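Local coordinates for glycosyltransferase (Streptomyces viridochromogenes, PDB 2IV3), which probably transfers a sugar from a nucleotide-activated donor to an acceptor, as a GT-B glycosyltransferase that binds UDP, at residues L8-L13 and G31-V36; P141-P146 and V322-R327; V171-G176 and A197-Y202; A181-A186 and D296-T301. All blocks are in the same frame, centred on the assembly; numbering follows the deposited sequence.

Interaction 1 (L8-L13 and G31-V36); sequences LVNIPL and GIQWVV. With UDP (uridine-5'-diphosphate), chain E.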
# COMPACT_ATOMS: atom_id res chain seq x y z
N LEU A 8 -7.01 -22.55 -3.66
CA LEU A 8 -6.08 -21.49 -3.97
C LEU A 8 -6.76 -20.14 -3.87
O LEU A 8 -7.61 -19.81 -4.70
CB LEU A 8 -5.55 -21.64 -5.41
CG LEU A 8 -4.40 -22.62 -5.69
CD1 LEU A 8 -3.92 -22.42 -7.13
CD2 LEU A 8 -3.22 -22.47 -4.65
N VAL A 9 -6.35 -19.34 -2.88
CA VAL A 9 -7.01 -18.07 -2.67
C VAL A 9 -6.30 -16.93 -3.40
O VAL A 9 -5.21 -16.50 -3.01
CB VAL A 9 -7.23 -17.79 -1.21
CG1 VAL A 9 -8.01 -16.52 -1.02
CG2 VAL A 9 -8.00 -18.98 -0.55
N ASN A 10 -6.91 -16.47 -4.48
CA ASN A 10 -6.41 -15.35 -5.22
C ASN A 10 -6.65 -14.17 -4.30
O ASN A 10 -7.29 -14.33 -3.26
CB ASN A 10 -7.25 -15.19 -6.49
CG ASN A 10 -6.85 -14.01 -7.32
OD1 ASN A 10 -5.66 -13.78 -7.54
ND2 ASN A 10 -7.83 -13.27 -7.80
N ILE A 11 -6.13 -13.01 -4.69
CA ILE A 11 -6.45 -11.75 -4.09
C ILE A 11 -7.77 -11.27 -4.66
O ILE A 11 -7.84 -10.90 -5.86
CB ILE A 11 -5.29 -10.69 -4.30
CG1 ILE A 11 -5.58 -9.42 -3.48
CG2 ILE A 11 -5.02 -10.41 -5.77
CD1 ILE A 11 -4.48 -8.41 -3.47
N PRO A 12 -8.83 -11.25 -3.81
CA PRO A 12 -10.13 -10.81 -4.30
C PRO A 12 -10.24 -9.30 -4.56
O PRO A 12 -10.24 -8.49 -3.64
CB PRO A 12 -11.11 -11.28 -3.20
CG PRO A 12 -10.29 -11.78 -2.08
CD PRO A 12 -8.86 -11.62 -2.38
N LEU A 13 -10.40 -8.95 -5.83
CA LEU A 13 -10.40 -7.57 -6.28
C LEU A 13 -11.39 -7.39 -7.41
O LEU A 13 -11.46 -8.20 -8.33
CB LEU A 13 -9.00 -7.13 -6.77
CG LEU A 13 -7.77 -7.19 -5.85
CD1 LEU A 13 -6.52 -6.95 -6.69
CD2 LEU A 13 -7.82 -6.20 -4.69
N GLY A 31 -0.25 -9.27 -10.95
CA GLY A 31 0.79 -10.31 -10.89
C GLY A 31 0.59 -11.42 -9.87
O GLY A 31 1.15 -12.52 -10.01
N ILE A 32 -0.19 -11.12 -8.83
CA ILE A 32 -0.65 -12.17 -7.96
C ILE A 32 -1.54 -13.11 -8.74
O ILE A 32 -1.52 -14.32 -8.53
CB ILE A 32 -1.43 -11.63 -6.78
CG1 ILE A 32 -0.52 -10.73 -5.91
CG2 ILE A 32 -2.02 -12.80 -6.00
CD1 ILE A 32 -1.29 -9.72 -5.02
N GLN A 33 -2.34 -12.55 -9.63
CA GLN A 33 -3.32 -13.31 -10.37
C GLN A 33 -2.62 -14.24 -11.39
O GLN A 33 -3.12 -15.32 -11.67
CB GLN A 33 -4.32 -12.34 -11.04
CG GLN A 33 -5.26 -11.56 -10.09
CD GLN A 33 -4.77 -10.13 -9.74
OE1 GLN A 33 -3.60 -9.78 -9.92
NE2 GLN A 33 -5.68 -9.31 -9.22
N TRP A 34 -1.49 -13.80 -11.94
CA TRP A 34 -0.59 -14.62 -12.77
C TRP A 34 0.18 -15.68 -11.94
O TRP A 34 0.21 -16.87 -12.28
CB TRP A 34 0.36 -13.73 -13.59
CG TRP A 34 -0.21 -13.31 -14.93
CD1 TRP A 34 -0.51 -12.05 -15.35
CD2 TRP A 34 -0.58 -14.19 -16.01
NE1 TRP A 34 -1.06 -12.09 -16.62
CE2 TRP A 34 -1.07 -13.38 -17.06
CE3 TRP A 34 -0.51 -15.58 -16.20
CZ2 TRP A 34 -1.52 -13.92 -18.27
CZ3 TRP A 34 -0.94 -16.12 -17.41
CH2 TRP A 34 -1.44 -15.29 -18.43
N VAL A 35 0.80 -15.27 -10.85
CA VAL A 35 1.45 -16.28 -9.99
C VAL A 35 0.51 -17.46 -9.82
O VAL A 35 0.90 -18.60 -10.06
CB VAL A 35 1.85 -15.72 -8.61
CG1 VAL A 35 2.29 -16.89 -7.65
CG2 VAL A 35 2.97 -14.72 -8.80
N VAL A 36 -0.73 -17.16 -9.42
CA VAL A 36 -1.77 -18.15 -9.12
C VAL A 36 -2.11 -19.02 -10.35
O VAL A 36 -2.08 -20.25 -10.27
CB VAL A 36 -3.04 -17.45 -8.55
CG1 VAL A 36 -4.06 -18.46 -8.18
CG2 VAL A 36 -2.70 -16.61 -7.29
N1 UDP E . 0.85 -6.24 -16.51
C2 UDP E . -0.06 -6.43 -17.56
N3 UDP E . -0.35 -5.39 -18.38
C4 UDP E . 0.23 -4.20 -18.20
C5 UDP E . 1.13 -3.98 -17.17
C6 UDP E . 1.42 -5.05 -16.32
O2 UDP E . -0.60 -7.55 -17.73
O4 UDP E . -0.02 -3.27 -18.95
C1' UDP E . 1.16 -7.36 -15.60
C2' UDP E . 2.56 -7.97 -15.70
O2' UDP E . 2.75 -8.94 -16.73
C3' UDP E . 2.70 -8.68 -14.37
C4' UDP E . 2.00 -7.69 -13.44
O4' UDP E . 1.16 -6.85 -14.27
O3' UDP E . 2.03 -9.94 -14.44
C5' UDP E . 3.05 -6.80 -12.82
O5' UDP E . 3.38 -7.39 -11.59
PA UDP E . 4.81 -7.14 -10.89
O1A UDP E . 5.02 -8.12 -9.68
O2A UDP E . 6.01 -7.20 -11.85
O3A UDP E . 4.70 -5.65 -10.31
PB UDP E . 3.68 -5.27 -9.12
O1B UDP E . 4.42 -5.23 -7.76
O2B UDP E . 2.49 -6.41 -9.08
O3B UDP E . 3.01 -3.94 -9.46
O HOH W 1 -8.08 -10.35 -8.27

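Interaction 2 (P141-P146 and V322-R327); sequences PVIPIP and VTIAER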
# COMPACT_ATOMS: atom_id res chain seq x y z
N PRO A 141 10.12 -21.37 3.92
CA PRO A 141 10.51 -21.64 2.55
C PRO A 141 10.51 -20.38 1.69
O PRO A 141 9.70 -19.47 1.92
CB PRO A 141 9.44 -22.63 2.08
CG PRO A 141 9.03 -23.35 3.38
CD PRO A 141 9.07 -22.29 4.42
N VAL A 142 11.46 -20.30 0.75
CA VAL A 142 11.54 -19.27 -0.26
C VAL A 142 11.34 -19.97 -1.60
O VAL A 142 12.04 -20.92 -1.92
CB VAL A 142 12.91 -18.59 -0.28
CG1 VAL A 142 13.02 -17.65 -1.50
CG2 VAL A 142 13.16 -17.80 1.03
N ILE A 143 10.39 -19.50 -2.40
CA ILE A 143 9.98 -20.25 -3.56
C ILE A 143 9.54 -19.12 -4.47
O ILE A 143 8.56 -18.46 -4.19
CB ILE A 143 8.79 -21.21 -3.18
CG1 ILE A 143 9.19 -22.18 -2.04
CG2 ILE A 143 8.29 -22.01 -4.38
CD1 ILE A 143 8.06 -23.15 -1.59
N PRO A 144 10.33 -18.83 -5.51
CA PRO A 144 10.11 -17.69 -6.40
C PRO A 144 8.87 -17.83 -7.28
O PRO A 144 8.25 -18.87 -7.34
CB PRO A 144 11.38 -17.68 -7.27
CG PRO A 144 11.84 -19.10 -7.26
CD PRO A 144 11.53 -19.59 -5.90
N ILE A 145 8.54 -16.79 -8.01
CA ILE A 145 7.43 -16.85 -8.96
C ILE A 145 7.53 -17.98 -10.03
O ILE A 145 8.53 -18.13 -10.72
CB ILE A 145 7.20 -15.47 -9.48
CG1 ILE A 145 6.68 -14.66 -8.30
CG2 ILE A 145 6.23 -15.45 -10.73
CD1 ILE A 145 6.60 -13.16 -8.51
N PRO A 146 6.49 -18.85 -10.12
CA PRO A 146 6.47 -19.83 -11.21
C PRO A 146 6.05 -19.23 -12.55
O PRO A 146 5.32 -18.24 -12.57
CB PRO A 146 5.42 -20.83 -10.74
CG PRO A 146 4.51 -20.08 -9.89
CD PRO A 146 5.31 -18.98 -9.24
N VAL A 322 6.09 -26.35 -13.22
CA VAL A 322 6.03 -27.69 -12.67
C VAL A 322 7.00 -27.81 -11.53
O VAL A 322 6.68 -28.33 -10.48
CB VAL A 322 6.42 -28.78 -13.71
CG1 VAL A 322 6.99 -30.05 -12.97
CG2 VAL A 322 5.23 -29.17 -14.53
N THR A 323 8.23 -27.35 -11.74
CA THR A 323 9.28 -27.48 -10.74
C THR A 323 8.93 -26.64 -9.50
O THR A 323 9.16 -27.05 -8.38
CB THR A 323 10.66 -27.05 -11.30
OG1 THR A 323 11.54 -26.82 -10.21
CG2 THR A 323 10.55 -25.73 -12.06
N ILE A 324 8.34 -25.48 -9.73
CA ILE A 324 7.91 -24.64 -8.63
C ILE A 324 6.64 -25.16 -7.90
O ILE A 324 6.55 -25.05 -6.68
CB ILE A 324 7.77 -23.22 -9.11
CG1 ILE A 324 9.20 -22.64 -9.32
CG2 ILE A 324 6.77 -22.42 -8.20
CD1 ILE A 324 9.68 -21.65 -8.32
N ALA A 325 5.69 -25.73 -8.64
CA ALA A 325 4.49 -26.27 -7.99
C ALA A 325 4.85 -27.47 -7.09
O ALA A 325 4.12 -27.78 -6.14
CB ALA A 325 3.47 -26.69 -9.03
N GLU A 326 5.98 -28.09 -7.39
CA GLU A 326 6.34 -29.33 -6.77
C GLU A 326 6.99 -29.04 -5.45
O GLU A 326 6.81 -29.76 -4.49
CB GLU A 326 7.18 -30.23 -7.72
CG GLU A 326 8.70 -30.09 -7.70
CD GLU A 326 9.43 -31.05 -8.71
OE1 GLU A 326 10.38 -30.62 -9.44
OE2 GLU A 326 9.05 -32.23 -8.76
N ARG A 327 7.72 -27.93 -5.40
CA ARG A 327 8.33 -27.48 -4.14
C ARG A 327 7.24 -27.03 -3.16
O ARG A 327 7.41 -27.14 -1.94
CB ARG A 327 9.32 -26.36 -4.41
CG ARG A 327 10.48 -26.82 -5.23
CD ARG A 327 11.35 -25.68 -5.64
NE ARG A 327 11.84 -24.88 -4.52
CZ ARG A 327 12.67 -23.85 -4.69
NH1 ARG A 327 13.09 -23.51 -5.93
NH2 ARG A 327 13.07 -23.15 -3.63

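Interaction 3 (V171-G176 and A197-Y202); sequences VSPHKG and AWEPEY. With UDP (uridine-5'-diphosphate), chain E.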
# COMPACT_ATOMS: atom_id res chain seq x y z
N VAL A 171 2.86 2.40 -13.68
CA VAL A 171 3.70 3.56 -13.86
C VAL A 171 3.68 4.36 -12.54
O VAL A 171 3.07 5.44 -12.41
CB VAL A 171 3.26 4.43 -15.06
CG1 VAL A 171 4.26 5.59 -15.28
CG2 VAL A 171 3.09 3.58 -16.33
N SER A 172 4.38 3.80 -11.58
CA SER A 172 4.48 4.37 -10.26
C SER A 172 5.97 4.54 -9.97
O SER A 172 6.79 3.87 -10.61
CB SER A 172 3.86 3.40 -9.26
OG SER A 172 2.51 3.26 -9.61
N PRO A 173 6.31 5.42 -9.00
CA PRO A 173 7.69 5.72 -8.69
C PRO A 173 8.52 4.53 -8.20
O PRO A 173 9.67 4.39 -8.62
CB PRO A 173 7.57 6.79 -7.59
CG PRO A 173 6.24 7.42 -7.84
CD PRO A 173 5.40 6.23 -8.17
N HIS A 174 7.95 3.68 -7.35
CA HIS A 174 8.72 2.59 -6.79
C HIS A 174 8.98 1.48 -7.81
O HIS A 174 9.73 0.55 -7.50
CB HIS A 174 8.04 2.00 -5.55
CG HIS A 174 6.69 1.41 -5.84
ND1 HIS A 174 5.54 2.16 -5.88
CD2 HIS A 174 6.32 0.14 -6.12
CE1 HIS A 174 4.52 1.38 -6.17
NE2 HIS A 174 4.96 0.16 -6.33
N LYS A 175 8.36 1.57 -8.99
CA LYS A 175 8.57 0.56 -10.04
C LYS A 175 9.64 1.08 -10.97
O LYS A 175 10.20 0.34 -11.80
CB LYS A 175 7.29 0.24 -10.83
CG LYS A 175 6.04 -0.25 -10.01
CD LYS A 175 6.28 -1.51 -9.20
CE LYS A 175 6.87 -2.65 -10.05
NZ LYS A 175 7.48 -3.71 -9.15
N GLY A 176 9.92 2.37 -10.81
CA GLY A 176 10.95 3.05 -11.56
C GLY A 176 10.70 3.24 -13.04
O GLY A 176 11.63 3.14 -13.84
N ALA A 197 -1.24 4.07 -15.82
CA ALA A 197 -0.66 5.32 -15.34
C ALA A 197 -1.67 5.92 -14.39
O ALA A 197 -2.51 6.75 -14.78
CB ALA A 197 -0.37 6.28 -16.47
N TRP A 198 -1.63 5.48 -13.13
CA TRP A 198 -2.62 6.03 -12.21
C TRP A 198 -2.22 7.39 -11.57
O TRP A 198 -3.08 8.14 -11.10
CB TRP A 198 -3.21 4.96 -11.27
CG TRP A 198 -4.34 4.25 -12.00
CD1 TRP A 198 -4.83 4.57 -13.26
CD2 TRP A 198 -5.16 3.18 -11.52
NE1 TRP A 198 -5.88 3.74 -13.59
CE2 TRP A 198 -6.10 2.88 -12.54
CE3 TRP A 198 -5.19 2.43 -10.33
CZ2 TRP A 198 -7.07 1.86 -12.40
CZ3 TRP A 198 -6.17 1.41 -10.19
CH2 TRP A 198 -7.09 1.15 -11.22
N GLU A 199 -0.94 7.74 -11.69
CA GLU A 199 -0.37 8.90 -11.05
C GLU A 199 0.06 9.89 -12.12
O GLU A 199 1.08 9.67 -12.80
CB GLU A 199 0.80 8.44 -10.20
CG GLU A 199 0.46 7.13 -9.47
CD GLU A 199 1.50 6.70 -8.51
OE1 GLU A 199 2.30 7.56 -8.07
OE2 GLU A 199 1.54 5.49 -8.18
N PRO A 200 -0.74 10.95 -12.31
CA PRO A 200 -0.59 11.92 -13.41
C PRO A 200 0.71 12.69 -13.39
O PRO A 200 1.35 12.78 -14.42
CB PRO A 200 -1.77 12.90 -13.22
CG PRO A 200 -2.66 12.31 -12.21
CD PRO A 200 -1.89 11.27 -11.43
N GLU A 201 1.10 13.23 -12.23
CA GLU A 201 2.24 14.15 -12.16
C GLU A 201 3.57 13.44 -12.40
O GLU A 201 4.48 14.00 -13.00
CB GLU A 201 2.30 14.93 -10.84
CG GLU A 201 1.02 15.64 -10.45
CD GLU A 201 0.06 14.77 -9.63
OE1 GLU A 201 0.25 13.53 -9.55
OE2 GLU A 201 -0.88 15.35 -9.04
N TYR A 202 3.65 12.20 -11.93
CA TYR A 202 4.81 11.37 -12.16
C TYR A 202 4.91 10.97 -13.61
O TYR A 202 5.96 11.03 -14.23
CB TYR A 202 4.72 10.12 -11.29
CG TYR A 202 5.78 9.09 -11.55
CD1 TYR A 202 7.13 9.40 -11.41
CD2 TYR A 202 5.42 7.76 -11.87
CE1 TYR A 202 8.10 8.41 -11.62
CE2 TYR A 202 6.36 6.80 -12.09
CZ TYR A 202 7.71 7.12 -11.96
OH TYR A 202 8.65 6.14 -12.17
N1 UDP E . 0.85 -6.24 -16.51
C2 UDP E . -0.06 -6.43 -17.56
N3 UDP E . -0.35 -5.39 -18.38
C4 UDP E . 0.23 -4.20 -18.20
C5 UDP E . 1.13 -3.98 -17.17
C6 UDP E . 1.42 -5.05 -16.32
O2 UDP E . -0.60 -7.55 -17.73
O4 UDP E . -0.02 -3.27 -18.95
C1' UDP E . 1.16 -7.36 -15.60
C2' UDP E . 2.56 -7.97 -15.70
O2' UDP E . 2.75 -8.94 -16.73
C3' UDP E . 2.70 -8.68 -14.37
C4' UDP E . 2.00 -7.69 -13.44
O4' UDP E . 1.16 -6.85 -14.27
O3' UDP E . 2.03 -9.94 -14.44
C5' UDP E . 3.05 -6.80 -12.82
O5' UDP E . 3.38 -7.39 -11.59
PA UDP E . 4.81 -7.14 -10.89
O1A UDP E . 5.02 -8.12 -9.68
O2A UDP E . 6.01 -7.20 -11.85
O3A UDP E . 4.70 -5.65 -10.31
PB UDP E . 3.68 -5.27 -9.12
O1B UDP E . 4.42 -5.23 -7.76
O2B UDP E . 2.49 -6.41 -9.08
O3B UDP E . 3.01 -3.94 -9.46
O HOH W 2 1.31 7.16 -13.56
O HOH W 3 -0.12 4.02 -11.58
O HOH W 4 10.58 6.45 -10.53

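Interaction 4 (A181-A186 and D296-T301); sequences AAFAHA and DEARRT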
# COMPACT_ATOMS: atom_id res chain seq x y z
N ALA A 181 12.80 4.90 -18.34
CA ALA A 181 12.82 5.89 -19.44
C ALA A 181 14.22 6.47 -19.55
O ALA A 181 14.70 6.71 -20.66
CB ALA A 181 11.83 6.96 -19.23
N ALA A 182 14.86 6.66 -18.39
CA ALA A 182 16.20 7.21 -18.34
C ALA A 182 17.19 6.21 -18.89
O ALA A 182 18.15 6.59 -19.57
CB ALA A 182 16.57 7.61 -16.95
N PHE A 183 16.94 4.93 -18.64
CA PHE A 183 17.85 3.93 -19.18
C PHE A 183 17.72 3.73 -20.69
O PHE A 183 18.73 3.55 -21.38
CB PHE A 183 17.76 2.61 -18.44
CG PHE A 183 18.69 1.59 -18.97
CD1 PHE A 183 19.95 1.42 -18.41
CD2 PHE A 183 18.33 0.81 -20.08
CE1 PHE A 183 20.84 0.45 -18.92
CE2 PHE A 183 19.22 -0.13 -20.63
CZ PHE A 183 20.47 -0.32 -20.04
N ALA A 184 16.49 3.76 -21.20
CA ALA A 184 16.21 3.68 -22.64
C ALA A 184 16.84 4.84 -23.40
O ALA A 184 17.49 4.64 -24.41
CB ALA A 184 14.70 3.66 -22.88
N HIS A 185 16.65 6.05 -22.90
CA HIS A 185 17.25 7.26 -23.47
C HIS A 185 18.79 7.18 -23.54
O HIS A 185 19.41 7.64 -24.51
CB HIS A 185 16.82 8.47 -22.63
CG HIS A 185 17.57 9.73 -22.94
ND1 HIS A 185 17.32 10.50 -24.06
CD2 HIS A 185 18.55 10.36 -22.26
CE1 HIS A 185 18.13 11.54 -24.06
NE2 HIS A 185 18.89 11.49 -22.98
N ALA A 186 19.39 6.57 -22.52
CA ALA A 186 20.83 6.39 -22.49
C ALA A 186 21.27 5.46 -23.63
O ALA A 186 22.28 5.70 -24.27
CB ALA A 186 21.27 5.83 -21.11
N ASP A 296 27.14 5.07 -23.45
CA ASP A 296 27.94 3.92 -23.90
C ASP A 296 27.93 2.75 -22.92
O ASP A 296 28.05 1.62 -23.34
CB ASP A 296 29.37 4.34 -24.24
CG ASP A 296 30.25 4.52 -23.00
OD1 ASP A 296 29.71 4.81 -21.91
OD2 ASP A 296 31.50 4.39 -23.14
N GLU A 297 27.76 3.02 -21.63
CA GLU A 297 27.84 1.99 -20.61
C GLU A 297 26.53 1.21 -20.48
O GLU A 297 26.52 0.05 -20.06
CB GLU A 297 28.17 2.65 -19.27
CG GLU A 297 28.83 1.76 -18.22
CD GLU A 297 29.46 2.59 -17.09
OE1 GLU A 297 29.36 2.18 -15.90
OE2 GLU A 297 30.04 3.66 -17.41
N ALA A 298 25.42 1.87 -20.82
CA ALA A 298 24.11 1.25 -20.78
C ALA A 298 23.95 0.50 -22.08
O ALA A 298 23.30 -0.56 -22.14
CB ALA A 298 23.02 2.30 -20.64
N ARG A 299 24.56 1.07 -23.11
CA ARG A 299 24.62 0.49 -24.43
C ARG A 299 25.40 -0.81 -24.39
O ARG A 299 25.00 -1.78 -25.04
CB ARG A 299 25.27 1.49 -25.37
CG ARG A 299 24.98 1.24 -26.82
CD ARG A 299 24.54 2.54 -27.56
NE ARG A 299 24.98 3.77 -26.90
CZ ARG A 299 26.13 4.39 -27.16
NH1 ARG A 299 26.98 3.88 -28.05
NH2 ARG A 299 26.45 5.51 -26.52
N ARG A 300 26.48 -0.82 -23.61
CA ARG A 300 27.27 -2.02 -23.31
C ARG A 300 26.38 -3.04 -22.67
O ARG A 300 26.21 -4.14 -23.20
CB ARG A 300 28.43 -1.75 -22.34
CG ARG A 300 29.60 -0.93 -22.89
CD ARG A 300 30.07 -1.39 -24.28
NE ARG A 300 30.96 -0.42 -24.90
CZ ARG A 300 32.23 -0.65 -25.26
NH1 ARG A 300 32.79 -1.85 -25.09
NH2 ARG A 300 32.94 0.34 -25.82
N THR A 301 25.84 -2.66 -21.52
CA THR A 301 24.85 -3.47 -20.80
C THR A 301 23.80 -4.08 -21.74
O THR A 301 23.57 -5.28 -21.71
CB THR A 301 24.23 -2.62 -19.67
OG1 THR A 301 25.29 -2.26 -18.77
CG2 THR A 301 23.13 -3.39 -18.87

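Interaction 1 (L8-L13 and G31-V36)
Ile11 and Ile32 meet almost at right angles where the loop after strand 5-9 passes the first turn of helix 32-45. Ile11 CD1 lies 3.8 Å from Ile32 CD1, while its other branch, CG2, rests against Ile32 CG2 and the amide end of Gln33. This is the tight half of the contact, and Asn10 extends it. With CG anti to the backbone N (chi1 178°), the Asn10 amide reaches the helix and sets OD1 3.4 Å from Gln33 CG, their two amide planes 54° apart. That buried oxygen lies against carbons and has no polar partner in the model, whereas ND2 is held by the carbonyl of Gly54. Deeper in, Leu8 CD1 touches Val36 CG1 more lightly, at 4.1 Å.

Toward Leu13 the packing gives way to water. Gln33 bends at chi2 (96°), which brings its amide to the loop, with Gln33 NE2 3.6 Å from Leu13 CD1. One water accepts from Gln33 NE2 (2.8 Å) and Asn10 ND2 and donates to Ile11 O, so the polar groups of the loop and the helix are joined through this water. Ile11, Leu13 and Ile32 are each partly exposed, and Thr243 of the second subunit packs on Ile11 and Leu13.

On the side of the helix turned from segment 8-13, Trp34 CD1 comes within 3.4 Å of UDP O3'. The contact joins the first strand and helix of the beta-alpha-beta unit 5-9, 32-45, 49-53, where strand 5-9 runs between strands 49-53 and 87-90 and Val36 also packs on Leu52.

Interaction 2 (P141-P146 and V322-R327)
Ile324 projects from helix 321-336 into a curve of the proline-rich segment 141-146 and has the largest share of this contact. Ile324 CB already sits 3.7 Å from Pro146 CB. At the first branch, CG2 is directed away from the residue's own N and points at the same proline, whose CB, CG and CD all lie near it; the closest pair, Pro146 CB and Ile324 CG2, is tight at 3.3 Å. On another flank Ile324 CG2 also meets Ile143 CG2 at 4.1 Å, the two isoleucines sliding past each other in opposite directions. The longer branch turns at CG1, with chi2 at -106°, well off a staggered value, and brings CD1 to Pro144. There Ile324 CD1 lies 3.5 Å from Pro144 CG and near the carbonyl oxygen of the same residue.

The segment belongs to the long connection that follows helix 128-133 and leads to strand 165-168, the first strand of the second Rossmann-like sheet, while helix 321-336 lies near the end of the chain and packs back on the first domain through Ala325, which touches Leu39 and Leu43 of helix 32-45. Such a return of the C-terminal helix across the domain boundary is a familiar feature of GT-B enzymes.

One turn on, Arg327 reaches over the segment at its exposed end. Its chain bends at chi3 (56°), which lays one guanidinium face over Ile143 CA. Arg327 NH2 stands 3.0 Å from Val142 O, but the angle is too poor for a hydrogen bond. Ile143 also packs on Tyr328 and Gln331 of the same helix.

Interaction 3 (V171-G176 and A197-Y202)
Tyr202, which has the most surface buried here, turns one face of its ring to Pro173. A chi1 of 173° points the ring away from the Tyr202 N and carries it from the first turn of helix 200-209 to segment 171-176, where Pro173 CG stands 4.0 Å from the ring centroid and only 7° off the normal, a CH-pi contact over the face. Val171 O approaches the ring at its edge, 3.3 Å from Tyr202 CD2. The phenol oxygen accepts a hydrogen bond from the backbone N of Leu178, and a water accepts from Tyr202 OH (2.6 Å) and donates to Pro173 O.

Val171 fills the other end of the interface. Its CG1 touches Tyr202 CE2 at 4.0 Å, and its CB faces the backbone and methyl of Ala197. A second water bridges the two segments here, donating to Val171 O and accepting from Glu199 N.

Glu199, at the N-cap position of helix 200-209, reaches across with its chain extended beyond CG. Ser172 OG donates to Glu199 OE2 at 2.8 Å, arriving from above the carboxylate, 48° out of its plane, while OE1 lies 3.4 Å from Pro173 CD. Trp198 of the second subunit packs on Glu199.

The 3-10 turn 173-175 ends with Lys175, a UDP-binding residue whose NZ is salt-bridged to Glu252 and lies 3.6 Å from UDP O3A. A loop after the first strand of the C-terminal Rossmann-like domain, carrying a lysine beside the diphosphate, is typical of the donor site of GT-B glycosyltransferases.

Interaction 4 (A181-A186 and D296-T301)
Apolar packing dominates where Phe183 and Ala186 of helix 177-187 meet Ala298 of helix 295-303. The first torsion of Phe183 is fully extended (chi1 -179°), which brings the ring up against helix 295-303. Its CE1 lies 3.3 Å from Ala298 CB, a close approach, and CZ is 3.7 Å from the same methyl; the methyl meets the ring obliquely. Farther along, Phe183 CZ touches Thr301 CG2 at 4.2 Å. Ala186, one turn after Phe183, brings its CB to 4.0 Å from Ala298 CB, so Ala298 is packed by both residues. The rings of Phe183 and Phe293 meet edge-to-face.

Polar contact between the segments is slight. Arg299 NE is 4.2 Å from Ala186 O, which lies at the guanidinium edge near its plane but too far for a bond. One face of this guanidinium lies instead over Asp296 CA of its own helix. Thr301 OG1 is hydrogen-bonded to Glu285 OE2.

The short segments approach to 9.0 Å between axes and cross at -95°, nearly perpendicular, with small alanines at the closest backbone pair, Ala186 and Ala298. This is plain helix-helix packing, far from the nucleotide, in the Rossmann-like C-terminal domain of the GT-B fold: it joins the helix after that domain's first strand, 165-168, to the helix after its last, 284-286.

Overall arrangement
Interactions 1 and 3 both touch UDP, with centres 23 Å apart and nearest atoms about 9 Å apart; they lie in the two Rossmann-like domains, between which the nucleotide is bound, and both also touch the second subunit. Interaction 2 adjoins interaction 1 directly: Val35 CG2 packs on Ile145 CG1 at 3.7 Å, and the Ile145 side chain is about 5 Å from UDP. Interactions 2 and 3 lie on opposite sides of the chain's centre, their own centres 30 Å apart. Interaction 4 is the remote one, its centre 34 Å from that of interaction 1, yet helix 177-187 follows segment 171-176, and its nearest atoms come within about 5 Å of interaction 3.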